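Local coordinates for ADP-dependent (S)-NAD(P)H-hydrate dehydratase (PDB 3BGK), which probably catalyses the ADP-dependent dehydration of the S-form of hydrated NAD(P)H, a repair reaction that restores the damaged cofactor, at residues Gly65-Tyr70 and Ala136-Ala141; Gly72-Ala77 and Lys95-Ala100; Val61-Gly66 and Val128-Pro133; Val89-His94 and Pro106-Phe111. One frame throughout, in Å; residues are numbered along the deposited sequence.

Overall arrangement
Strand 60-64, after a short N-terminal strand and helix, is joined by contact 3 (61-66 with 128-133) to strand 128-131. Contact 1 (65-70 with 136-141) starts from the same piece of chain, shares Gly65 and Gly66, and closes a slightly longer loop at the start of helix 139-151. Contacts 2 and 4 both fall within these two loops. They cross along the chain: helix 71-83 and segment 95-100 meet in contact 2, while strands 88-93 and 109-112 pair in contact 4. Contacts 3 and 4 belong to one sheet, where strand 60-64 lies beside strand 88-93. Contact 2 lies against that sheet, and Ile74 touches residues of contacts 1, 3 and 4.

Contact 1: Gly65-Tyr70 and Ala136-Ala141; sequences GGNYPY and AEDDLA
Asn67 reaches across to the start of helix 139-151 and meets Asp138, Leu140 and Ala136. Its CG lies anti to the backbone N (chi1 -169°), which carries the amide toward the other segment. Asn67 ND2 comes to 3.0 Å from Asp138 OD2. The two side chains approach from opposite directions, with the amide and carboxylate planes turned 48° apart. ND2 also donates a hydrogen bond to the backbone O of Leu135, just before segment 136-141, which helps fix the amide rotation. On the other side of the amide, Asn67 OD1 rests 3.8 Å from Leu140 CD2.

Asp138 is the N-cap of the helix. Its CG sits between its own backbone N and carbonyl carbon. Asp138 OD2 accepts from Ala141 N at 3.2 Å, on the anti side of the carboxylate and 33° out of its plane. The same oxygen therefore faces both the first turn of the helix and the Asn67 amide. The N-terminal end of the helix would probably favour the charged carboxylate.

A second, apolar touch lies at Tyr70. Ala136 CB meets the ring at its edge, in the ring plane, 3.8 Å from Tyr70 CE1. Pro69 CD covers one ring face, offset toward the rim. The peptide bond before Pro69 is cis, and Tyr70 N closes the turn on Asn67 O at 2.7 Å. Tyr70 also packs on Met109 of the second subunit. The contact joins a loop after a strand to a capped helix start, beside Gly134 and Ala73, residues predicted to bind (6S)-NADPHX in this NnrD/CARKD-family site.

Contact 2: Gly72-Ala77 and Lys95-Ala100; sequences GAIIMA and KDNITA
Gly72 and Ile75 lie on one turn of helix 71-83, facing Asn97 and Ala100 at the start of helix 98-104. CA atoms are 8.2 Å apart for Gly72 and Asn97, and 7.9 Å for Ile75 and Ala100. Both helices belong to the alpha/beta three-layer sandwich, and they meet mainly through side chains, with no hydrogen bond between the two segments. Within segment 72-77 the helical bonding is regular, with Met76 N on Gly72 O and Ala77 N on Ala73 O. Ala73 is itself predicted to bind (6S)-NADPHX.

The amide of Asn97 enters between two isoleucines. Its CG is anti to the backbone N (chi1 -179°), which extends the amide toward helix 71-83. Its ND2 end abuts Ile74 CG2, while its OD1 end faces Ile75 CD1. The strongest polar partner of ND2 is Thr93 OG1, and Gly71 O gives a weaker one. Thus the buried amide nitrogen is tied to the end of strand 88-93 and to the beginning of helix 71-83.

Ile75 stretches its CG1 branch to full length (chi2 171°), placing CD1 over Ala100. Beyond this pair, Ile75 also packs on Pro106 of the second subunit, and Ala100 packs on His102 of that subunit. The methyls meet at van der Waals distance: Ile75 CD1 lies 3.8 Å from Ala100 CB.

Contact 3: Val61-Gly66 and Val128-Pro133; sequences VLLIGG and VVLMGP
Val61 to Ile64 pair with Val128 to Met131 as neighbouring parallel strands, in register one to one. Four backbone hydrogen bonds alternate along the pair. Leu62 N donates to Val128 O at 2.9 Å, and Leu62 O accepts from Leu130 N at 2.8 Å. Next, Ile64 N gives its hydrogen to Leu130 O, and Ile64 O takes that of Gly132 N. Leu62 and Ile64 thus use both their N-H and their C=O on this side. Val61 and Leu63 turn theirs to strand 88-93, as does Gly65 its N-H.

Past the strands, the ladder gains one more bond. Gly66 N donates to Pro133 O at 3.0 Å, in the carbonyl plane and on a lone pair. Gly65 CA also lies close to that oxygen. The oxygens of Gly65 and Gly66 have Thr93 OG1 as a partner, weakly so for Gly66.

Side chains alternate between the two faces. Val61 and Val128 lie side by side, pointing the same way, and Leu63 CD2 meets Leu130 CD2 at 4.2 Å. On the other face Ile64 CG1 lies beside the backbone N (chi1 -54°), which carries CD1 back to Val129 CG1, 3.7 Å away.

This is the interior of the sheet, with strand 88-93 beside strand 60-64 and strand 157-161 beside strand 128-131. Helices 71-83 and 249-263 cover the Val61, Leu63, Val128 and Leu130 face, while helix 139-151 covers Ile64 and Met131.

Contact 4: Val89-His94 and Pro106-Phe111; sequences VTVATH and PEAMAF
Val91 and Ala92 pair with Ala110 and Phe111 in the tight half of this contact. It joins the two strands of a beta-alpha-beta unit, with helix 98-104 as the connection. The strands run parallel, 17° apart, and strand 109-112 is outermost in the sheet of this chain. Val91 N donates to Met109 O at 2.8 Å, and Val91 O receives Phe111 N. Thr93 N then meets Phe111 O at 3.0 Å in an almost straight bond, 178° at the hydrogen.

The other end, at Val89, is looser and wet. Met109 N bonds Val89 O only weakly, at 3.4 Å. One water bridges this same pair, donating to Val89 O and accepting from Met109 N. A second water links Val89 N to Glu107 O, at 2.6 Å from the latter. Water thus takes over from direct pairing at Val89 N and Glu107 O, and supplements the weak bond next to it. Glu107 OE2 bonds Thr296 OG1 of the third subunit.

On the face that bears Thr90, Ala92, Met109 and Phe111, the side chains of Thr90 and Met109, a selenomethionine, lie side by side, with Thr90 CG2 3.8 Å from Met109 SE. Phe111 has CG between its backbone N and carbonyl carbon (chi1 65°), which swings the ring over strand 88-93. Thr90 CG2 sits at the ring edge. Ala92 CA makes a CH-pi contact over one face, 4.3 Å from the centroid of the Phe111 ring, and Ala92 CB comes to 3.6 Å from Phe111 CZ.

Contact 1: Gly65-Tyr70 and Ala136-Ala141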
loop_
_atom_site.group_PDB
_atom_site.type_symbol
_atom_site.label_atom_id
_atom_site.label_comp_id
_atom_site.label_asym_id
_atom_site.label_seq_id
_atom_site.Cartn_x
_atom_site.Cartn_y
_atom_site.Cartn_z
ATOM N N GLY A 65 20.220 -5.508 3.264
ATOM C CA GLY A 65 19.490 -6.569 3.939
ATOM C C GLY A 65 18.216 -6.911 3.192
ATOM O O GLY A 65 18.101 -6.648 2.000
ATOM N N GLY A 66 17.252 -7.503 3.892
ATOM C CA GLY A 66 15.989 -7.873 3.267
ATOM C C GLY A 66 16.203 -8.961 2.243
ATOM O O GLY A 66 15.473 -9.055 1.251
ATOM N N ASN A 67 17.233 -9.768 2.485
ATOM C CA ASN A 67 17.491 -10.956 1.702
ATOM C C ASN A 67 16.348 -11.925 1.951
ATOM O O ASN A 67 15.856 -12.034 3.081
ATOM C CB ASN A 67 18.819 -11.578 2.122
ATOM C CG ASN A 67 19.296 -12.669 1.173
ATOM O OD1 ASN A 67 18.713 -12.897 0.106
ATOM N ND2 ASN A 67 20.373 -13.347 1.560
ATOM N N TYR A 68 15.915 -12.593 0.883
ATOM C CA TYR A 68 14.863 -13.602 0.960
ATOM C C TYR A 68 15.155 -14.630 2.062
ATOM O O TYR A 68 16.278 -15.138 2.155
ATOM C CB TYR A 68 14.696 -14.310 -0.396
ATOM C CG TYR A 68 13.581 -15.331 -0.403
ATOM C CD1 TYR A 68 13.838 -16.674 -0.132
ATOM C CD2 TYR A 68 12.265 -14.948 -0.655
ATOM C CE1 TYR A 68 12.808 -17.614 -0.121
ATOM C CE2 TYR A 68 11.230 -15.871 -0.644
ATOM C CZ TYR A 68 11.506 -17.200 -0.379
ATOM O OH TYR A 68 10.481 -18.114 -0.377
ATOM N N PRO A 69 14.147 -14.946 2.895
ATOM C CA PRO A 69 12.796 -14.391 2.894
ATOM C C PRO A 69 12.533 -13.262 3.911
ATOM O O PRO A 69 11.376 -12.996 4.253
ATOM C CB PRO A 69 11.945 -15.622 3.230
ATOM C CG PRO A 69 12.872 -16.535 4.039
ATOM C CD PRO A 69 14.280 -16.001 3.914
ATOM N N TYR A 70 13.581 -12.577 4.361
ATOM C CA TYR A 70 13.435 -11.542 5.401
ATOM C C TYR A 70 13.325 -10.103 4.862
ATOM O O TYR A 70 13.903 -9.159 5.425
ATOM C CB TYR A 70 14.551 -11.682 6.445
ATOM C CG TYR A 70 14.784 -13.120 6.856
ATOM C CD1 TYR A 70 15.902 -13.821 6.406
ATOM C CD2 TYR A 70 13.867 -13.789 7.663
ATOM C CE1 TYR A 70 16.111 -15.153 6.767
ATOM C CE2 TYR A 70 14.060 -15.121 8.022
ATOM C CZ TYR A 70 15.181 -15.796 7.570
ATOM O OH TYR A 70 15.375 -17.107 7.935
ATOM N N ALA A 136 20.188 -12.455 6.359
ATOM C CA ALA A 136 20.343 -13.916 6.411
ATOM C C ALA A 136 21.823 -14.326 6.406
ATOM O O ALA A 136 22.709 -13.485 6.605
ATOM C CB ALA A 136 19.551 -14.613 5.289
ATOM N N GLU A 137 22.082 -15.616 6.197
ATOM C CA GLU A 137 23.428 -16.164 6.367
ATOM C C GLU A 137 23.894 -17.045 5.210
ATOM O O GLU A 137 24.977 -17.630 5.277
ATOM C CB GLU A 137 23.537 -16.911 7.705
ATOM C CG GLU A 137 23.617 -15.974 8.905
ATOM C CD GLU A 137 23.557 -16.688 10.241
ATOM O OE1 GLU A 137 24.429 -17.546 10.511
ATOM O OE2 GLU A 137 22.641 -16.371 11.032
ATOM N N ASP A 138 23.080 -17.121 4.155
ATOM C CA ASP A 138 23.402 -17.923 2.963
ATOM C C ASP A 138 24.624 -17.396 2.193
ATOM O O ASP A 138 25.314 -16.481 2.658
ATOM C CB ASP A 138 22.175 -18.058 2.041
ATOM C CG ASP A 138 21.647 -16.714 1.542
ATOM O OD1 ASP A 138 20.630 -16.722 0.812
ATOM O OD2 ASP A 138 22.233 -15.656 1.872
ATOM N N ASP A 139 24.889 -17.972 1.024
ATOM C CA ASP A 139 26.059 -17.584 0.233
ATOM C C ASP A 139 26.022 -16.131 -0.248
ATOM O O ASP A 139 27.040 -15.442 -0.211
ATOM C CB ASP A 139 26.281 -18.556 -0.932
ATOM C CG ASP A 139 27.008 -19.828 -0.501
ATOM O OD1 ASP A 139 27.823 -19.759 0.451
ATOM O OD2 ASP A 139 26.768 -20.895 -1.118
ATOM N N LEU A 140 24.847 -15.671 -0.675
ATOM C CA LEU A 140 24.674 -14.280 -1.108
ATOM C C LEU A 140 24.981 -13.271 0.010
ATOM O O LEU A 140 25.547 -12.209 -0.250
ATOM C CB LEU A 140 23.267 -14.047 -1.685
ATOM C CG LEU A 140 22.885 -12.622 -2.119
ATOM C CD1 LEU A 140 23.836 -12.068 -3.186
ATOM C CD2 LEU A 140 21.435 -12.556 -2.590
ATOM N N ALA A 141 24.612 -13.617 1.242
ATOM C CA ALA A 141 24.870 -12.774 2.410
ATOM C C ALA A 141 26.368 -12.641 2.712
ATOM O O ALA A 141 26.854 -11.540 2.984
ATOM C CB ALA A 141 24.120 -13.309 3.619
#

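Contact 2: Gly72-Ala77 and Lys95-Ala100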
loop_
_atom_site.group_PDB
_atom_site.type_symbol
_atom_site.label_atom_id
_atom_site.label_comp_id
_atom_site.label_asym_id
_atom_site.label_seq_id
_atom_site.Cartn_x
_atom_site.Cartn_y
_atom_site.Cartn_z
ATOM N N GLY A 72 10.696 -7.885 4.778
ATOM C CA GLY A 72 10.026 -6.920 5.663
ATOM C C GLY A 72 10.955 -6.183 6.619
ATOM O O GLY A 72 10.741 -5.004 6.927
ATOM N N ALA A 73 11.992 -6.882 7.080
ATOM C CA ALA A 73 12.995 -6.326 7.990
ATOM C C ALA A 73 13.695 -5.090 7.425
ATOM O O ALA A 73 13.875 -4.096 8.133
ATOM C CB ALA A 73 14.020 -7.395 8.365
ATOM N N ILE A 74 14.088 -5.149 6.153
ATOM C CA ILE A 74 14.775 -4.021 5.529
ATOM C C ILE A 74 13.788 -2.898 5.202
ATOM O O ILE A 74 14.170 -1.730 5.187
ATOM C CB ILE A 74 15.608 -4.435 4.296
ATOM C CG1 ILE A 74 16.810 -3.499 4.104
ATOM C CG2 ILE A 74 14.748 -4.480 3.024
ATOM C CD1 ILE A 74 17.862 -3.537 5.213
ATOM N N ILE A 75 12.527 -3.261 4.959
ATOM C CA ILE A 75 11.458 -2.293 4.745
ATOM C C ILE A 75 11.181 -1.522 6.033
ATOM O O ILE A 75 10.884 -0.325 5.992
ATOM C CB ILE A 75 10.144 -2.958 4.249
ATOM C CG1 ILE A 75 10.348 -3.607 2.875
ATOM C CG2 ILE A 75 9.012 -1.939 4.189
ATOM C CD1 ILE A 75 9.171 -4.470 2.393
HETATM N N MSE A 76 11.288 -2.198 7.172
HETATM C CA MSE A 76 10.995 -1.563 8.458
HETATM C C MSE A 76 12.146 -0.705 8.950
HETATM O O MSE A 76 11.929 0.340 9.564
HETATM C CB MSE A 76 10.583 -2.595 9.499
HETATM C CG MSE A 76 9.164 -3.078 9.298
HETATM SE SE MSE A 76 8.621 -4.437 10.570
HETATM C CE MSE A 76 9.848 -5.891 10.112
ATOM N N ALA A 77 13.371 -1.133 8.662
ATOM C CA ALA A 77 14.539 -0.305 8.927
ATOM C C ALA A 77 14.547 0.913 7.994
ATOM O O ALA A 77 14.816 2.032 8.432
ATOM C CB ALA A 77 15.808 -1.115 8.782
ATOM N N LYS A 95 16.064 -8.464 -5.138
ATOM C CA LYS A 95 15.303 -8.187 -6.356
ATOM C C LYS A 95 13.774 -8.246 -6.167
ATOM O O LYS A 95 13.071 -7.288 -6.498
ATOM C CB LYS A 95 15.783 -9.173 -7.437
ATOM C CG LYS A 95 14.942 -9.314 -8.700
ATOM C CD LYS A 95 15.310 -10.620 -9.421
ATOM N N ASP A 96 13.272 -9.357 -5.622
ATOM C CA ASP A 96 11.817 -9.586 -5.451
ATOM C C ASP A 96 11.182 -8.854 -4.252
ATOM O O ASP A 96 10.014 -9.065 -3.938
ATOM C CB ASP A 96 11.517 -11.094 -5.345
ATOM C CG ASP A 96 12.089 -11.904 -6.515
ATOM O OD1 ASP A 96 12.158 -13.148 -6.392
ATOM O OD2 ASP A 96 12.467 -11.311 -7.553
ATOM N N ASN A 97 11.956 -7.993 -3.596
ATOM C CA ASN A 97 11.514 -7.290 -2.395
ATOM C C ASN A 97 11.452 -5.772 -2.606
ATOM O O ASN A 97 10.968 -5.028 -1.744
ATOM C CB ASN A 97 12.446 -7.643 -1.230
ATOM C CG ASN A 97 12.048 -6.975 0.065
ATOM O OD1 ASN A 97 10.904 -7.076 0.511
ATOM N ND2 ASN A 97 13.001 -6.292 0.684
ATOM N N ILE A 98 11.938 -5.328 -3.763
ATOM C CA ILE A 98 11.970 -3.902 -4.110
ATOM C C ILE A 98 10.565 -3.308 -4.281
ATOM O O ILE A 98 10.317 -2.175 -3.846
ATOM C CB ILE A 98 12.852 -3.647 -5.366
ATOM C CG1 ILE A 98 14.329 -3.871 -5.024
ATOM C CG2 ILE A 98 12.639 -2.227 -5.919
ATOM C CD1 ILE A 98 15.186 -4.301 -6.195
ATOM N N THR A 99 9.656 -4.069 -4.893
ATOM C CA THR A 99 8.280 -3.610 -5.112
ATOM C C THR A 99 7.564 -3.322 -3.791
ATOM O O THR A 99 6.905 -2.282 -3.638
ATOM C CB THR A 99 7.453 -4.628 -5.939
ATOM O OG1 THR A 99 8.081 -4.838 -7.204
ATOM C CG2 THR A 99 6.035 -4.117 -6.183
ATOM N N ALA A 100 7.687 -4.259 -2.852
ATOM C CA ALA A 100 7.082 -4.132 -1.531
ATOM C C ALA A 100 7.672 -2.952 -0.761
ATOM O O ALA A 100 6.940 -2.211 -0.102
ATOM C CB ALA A 100 7.234 -5.430 -0.745
#

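Contact 3: Val61-Gly66 and Val128-Pro133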
loop_
_atom_site.group_PDB
_atom_site.type_symbol
_atom_site.label_atom_id
_atom_site.label_comp_id
_atom_site.label_asym_id
_atom_site.label_seq_id
_atom_site.Cartn_x
_atom_site.Cartn_y
_atom_site.Cartn_z
ATOM N N VAL A 61 22.441 7.340 3.840
ATOM C CA VAL A 61 22.535 6.003 4.402
ATOM C C VAL A 61 22.289 4.978 3.315
ATOM O O VAL A 61 21.381 5.136 2.497
ATOM C CB VAL A 61 21.506 5.773 5.532
ATOM C CG1 VAL A 61 21.737 4.426 6.210
ATOM C CG2 VAL A 61 21.565 6.895 6.555
ATOM N N LEU A 62 23.114 3.934 3.313
ATOM C CA LEU A 62 22.851 2.737 2.537
ATOM C C LEU A 62 22.457 1.598 3.486
ATOM O O LEU A 62 23.166 1.295 4.456
ATOM C CB LEU A 62 24.060 2.367 1.657
ATOM C CG LEU A 62 24.004 1.046 0.866
ATOM C CD1 LEU A 62 23.018 1.097 -0.294
ATOM C CD2 LEU A 62 25.375 0.633 0.369
ATOM N N LEU A 63 21.310 0.983 3.214
ATOM C CA LEU A 63 20.847 -0.157 3.989
ATOM C C LEU A 63 21.062 -1.384 3.138
ATOM O O LEU A 63 20.835 -1.343 1.933
ATOM C CB LEU A 63 19.368 -0.011 4.352
ATOM C CG LEU A 63 19.008 0.953 5.486
ATOM C CD1 LEU A 63 19.024 2.396 5.031
ATOM C CD2 LEU A 63 17.659 0.606 6.062
ATOM N N ILE A 64 21.530 -2.461 3.756
ATOM C CA ILE A 64 21.810 -3.700 3.051
ATOM C C ILE A 64 21.202 -4.839 3.852
ATOM O O ILE A 64 21.608 -5.089 4.982
ATOM C CB ILE A 64 23.330 -3.924 2.875
ATOM C CG1 ILE A 64 23.978 -2.717 2.194
ATOM C CG2 ILE A 64 23.608 -5.205 2.092
ATOM C CD1 ILE A 64 25.477 -2.698 2.284
ATOM N N GLY A 65 20.220 -5.508 3.264
ATOM C CA GLY A 65 19.490 -6.569 3.939
ATOM C C GLY A 65 18.216 -6.911 3.192
ATOM O O GLY A 65 18.101 -6.648 2.000
ATOM N N GLY A 66 17.252 -7.503 3.892
ATOM C CA GLY A 66 15.989 -7.873 3.267
ATOM C C GLY A 66 16.203 -8.961 2.243
ATOM O O GLY A 66 15.473 -9.055 1.251
ATOM N N VAL A 128 26.741 6.516 5.928
ATOM C CA VAL A 128 26.416 5.504 6.927
ATOM C C VAL A 128 25.962 4.235 6.212
ATOM O O VAL A 128 25.127 4.293 5.309
ATOM C CB VAL A 128 25.299 6.006 7.882
ATOM C CG1 VAL A 128 24.751 4.870 8.752
ATOM C CG2 VAL A 128 25.816 7.154 8.754
ATOM N N VAL A 129 26.527 3.098 6.599
ATOM C CA VAL A 129 26.125 1.818 6.025
ATOM C C VAL A 129 25.529 0.922 7.108
ATOM O O VAL A 129 26.215 0.528 8.058
ATOM C CB VAL A 129 27.285 1.108 5.270
ATOM C CG1 VAL A 129 26.853 -0.279 4.769
ATOM C CG2 VAL A 129 27.765 1.966 4.099
ATOM N N LEU A 130 24.235 0.635 6.974
ATOM C CA LEU A 130 23.553 -0.264 7.888
ATOM C C LEU A 130 23.383 -1.620 7.223
ATOM O O LEU A 130 22.550 -1.798 6.336
ATOM C CB LEU A 130 22.199 0.305 8.344
ATOM C CG LEU A 130 21.193 -0.620 9.050
ATOM C CD1 LEU A 130 21.794 -1.383 10.244
ATOM C CD2 LEU A 130 19.971 0.164 9.485
HETATM N N MSE A 131 24.176 -2.579 7.668
HETATM C CA MSE A 131 24.111 -3.912 7.110
HETATM C C MSE A 131 23.599 -4.888 8.157
HETATM O O MSE A 131 24.037 -4.861 9.299
HETATM C CB MSE A 131 25.490 -4.313 6.613
HETATM C CG MSE A 131 25.549 -5.644 5.904
HETATM SE SE MSE A 131 27.392 -6.117 5.481
HETATM C CE MSE A 131 28.250 -5.660 7.174
ATOM N N GLY A 132 22.644 -5.730 7.773
ATOM C CA GLY A 132 22.257 -6.845 8.626
ATOM C C GLY A 132 20.791 -7.198 8.786
ATOM O O GLY A 132 20.467 -8.384 8.893
ATOM N N PRO A 133 19.896 -6.190 8.840
ATOM C CA PRO A 133 18.495 -6.555 9.081
ATOM C C PRO A 133 17.919 -7.373 7.924
ATOM O O PRO A 133 17.763 -6.868 6.813
ATOM C CB PRO A 133 17.780 -5.199 9.236
ATOM C CG PRO A 133 18.682 -4.191 8.626
ATOM C CD PRO A 133 20.082 -4.730 8.705
#

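Contact 4: Val89-His94 and Pro106-Phe111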
loop_
_atom_site.group_PDB
_atom_site.type_symbol
_atom_site.label_atom_id
_atom_site.label_comp_id
_atom_site.label_asym_id
_atom_site.label_seq_id
_atom_site.Cartn_x
_atom_site.Cartn_y
_atom_site.Cartn_z
ATOM N N VAL A 89 18.191 7.928 1.558
ATOM C CA VAL A 89 18.191 6.541 1.999
ATOM C C VAL A 89 18.202 5.633 0.777
ATOM O O VAL A 89 17.366 5.774 -0.116
ATOM C CB VAL A 89 16.965 6.241 2.895
ATOM C CG1 VAL A 89 16.896 4.757 3.278
ATOM C CG2 VAL A 89 16.998 7.114 4.142
ATOM N N THR A 90 19.158 4.711 0.747
ATOM C CA THR A 90 19.316 3.776 -0.363
ATOM C C THR A 90 19.347 2.364 0.203
ATOM O O THR A 90 19.984 2.116 1.223
ATOM C CB THR A 90 20.608 4.066 -1.145
ATOM O OG1 THR A 90 20.662 5.457 -1.471
ATOM C CG2 THR A 90 20.674 3.252 -2.433
ATOM N N VAL A 91 18.646 1.448 -0.459
ATOM C CA VAL A 91 18.494 0.083 0.027
ATOM C C VAL A 91 19.056 -0.929 -0.975
ATOM O O VAL A 91 18.679 -0.928 -2.153
ATOM C CB VAL A 91 17.010 -0.251 0.314
ATOM C CG1 VAL A 91 16.896 -1.576 1.060
ATOM C CG2 VAL A 91 16.336 0.867 1.109
ATOM N N ALA A 92 19.969 -1.771 -0.500
ATOM C CA ALA A 92 20.450 -2.918 -1.254
ATOM C C ALA A 92 19.718 -4.150 -0.731
ATOM O O ALA A 92 19.935 -4.589 0.405
ATOM C CB ALA A 92 21.958 -3.078 -1.090
ATOM N N THR A 93 18.844 -4.709 -1.555
ATOM C CA THR A 93 17.933 -5.730 -1.076
ATOM C C THR A 93 17.672 -6.788 -2.147
ATOM O O THR A 93 18.222 -6.717 -3.254
ATOM C CB THR A 93 16.615 -5.088 -0.520
ATOM O OG1 THR A 93 15.771 -6.101 0.029
ATOM C CG2 THR A 93 15.849 -4.321 -1.597
ATOM N N HIS A 94 16.860 -7.786 -1.814
ATOM C CA HIS A 94 16.522 -8.803 -2.789
ATOM C C HIS A 94 15.643 -8.219 -3.899
ATOM O O HIS A 94 14.642 -7.550 -3.636
ATOM C CB HIS A 94 15.856 -10.013 -2.124
ATOM C CG HIS A 94 15.607 -11.155 -3.061
ATOM N ND1 HIS A 94 16.599 -12.032 -3.448
ATOM C CD2 HIS A 94 14.482 -11.558 -3.695
ATOM C CE1 HIS A 94 16.095 -12.928 -4.280
ATOM N NE2 HIS A 94 14.813 -12.663 -4.446
ATOM N N PRO A 106 8.482 5.081 -1.553
ATOM C CA PRO A 106 9.073 5.504 -2.826
ATOM C C PRO A 106 10.239 6.480 -2.638
ATOM O O PRO A 106 11.037 6.675 -3.559
ATOM C CB PRO A 106 7.909 6.180 -3.555
ATOM C CG PRO A 106 6.946 6.545 -2.503
ATOM C CD PRO A 106 7.099 5.570 -1.393
ATOM N N GLU A 107 10.336 7.063 -1.445
ATOM C CA GLU A 107 11.433 7.963 -1.069
ATOM C C GLU A 107 12.823 7.319 -1.080
ATOM O O GLU A 107 13.831 8.026 -1.083
ATOM C CB GLU A 107 11.176 8.557 0.322
ATOM C CG GLU A 107 10.097 9.627 0.379
ATOM C CD GLU A 107 8.701 9.071 0.613
ATOM O OE1 GLU A 107 8.502 7.838 0.546
ATOM O OE2 GLU A 107 7.789 9.883 0.867
ATOM N N ALA A 108 12.877 5.988 -1.062
ATOM C CA ALA A 108 14.150 5.272 -0.985
ATOM C C ALA A 108 14.465 4.522 -2.265
ATOM O O ALA A 108 13.659 3.716 -2.737
ATOM C CB ALA A 108 14.152 4.320 0.193
HETATM N N MSE A 109 15.637 4.784 -2.830
HETATM C CA MSE A 109 16.080 4.010 -3.979
HETATM C C MSE A 109 16.405 2.593 -3.516
HETATM O O MSE A 109 16.893 2.391 -2.404
HETATM C CB MSE A 109 17.279 4.670 -4.663
HETATM C CG MSE A 109 17.671 4.036 -5.995
HETATM SE SE MSE A 109 19.034 2.648 -5.786
HETATM C CE MSE A 109 20.593 3.748 -6.196
ATOM N N ALA A 110 16.105 1.617 -4.363
ATOM C CA ALA A 110 16.363 0.222 -4.040
ATOM C C ALA A 110 16.897 -0.506 -5.255
ATOM O O ALA A 110 16.438 -0.277 -6.375
ATOM C CB ALA A 110 15.097 -0.451 -3.540
ATOM N N PHE A 111 17.865 -1.389 -5.029
ATOM C CA PHE A 111 18.420 -2.205 -6.109
ATOM C C PHE A 111 18.725 -3.618 -5.628
ATOM O O PHE A 111 18.709 -3.903 -4.428
ATOM C CB PHE A 111 19.667 -1.541 -6.733
ATOM C CG PHE A 111 20.838 -1.422 -5.789
ATOM C CD1 PHE A 111 21.901 -2.307 -5.871
ATOM C CD2 PHE A 111 20.875 -0.429 -4.818
ATOM C CE1 PHE A 111 22.981 -2.204 -5.000
ATOM C CE2 PHE A 111 21.952 -0.324 -3.942
ATOM C CZ PHE A 111 23.004 -1.209 -4.036
HETATM O O HOH W 1 15.637 9.018 0.565
HETATM O O HOH W 2 17.189 7.329 -2.897
#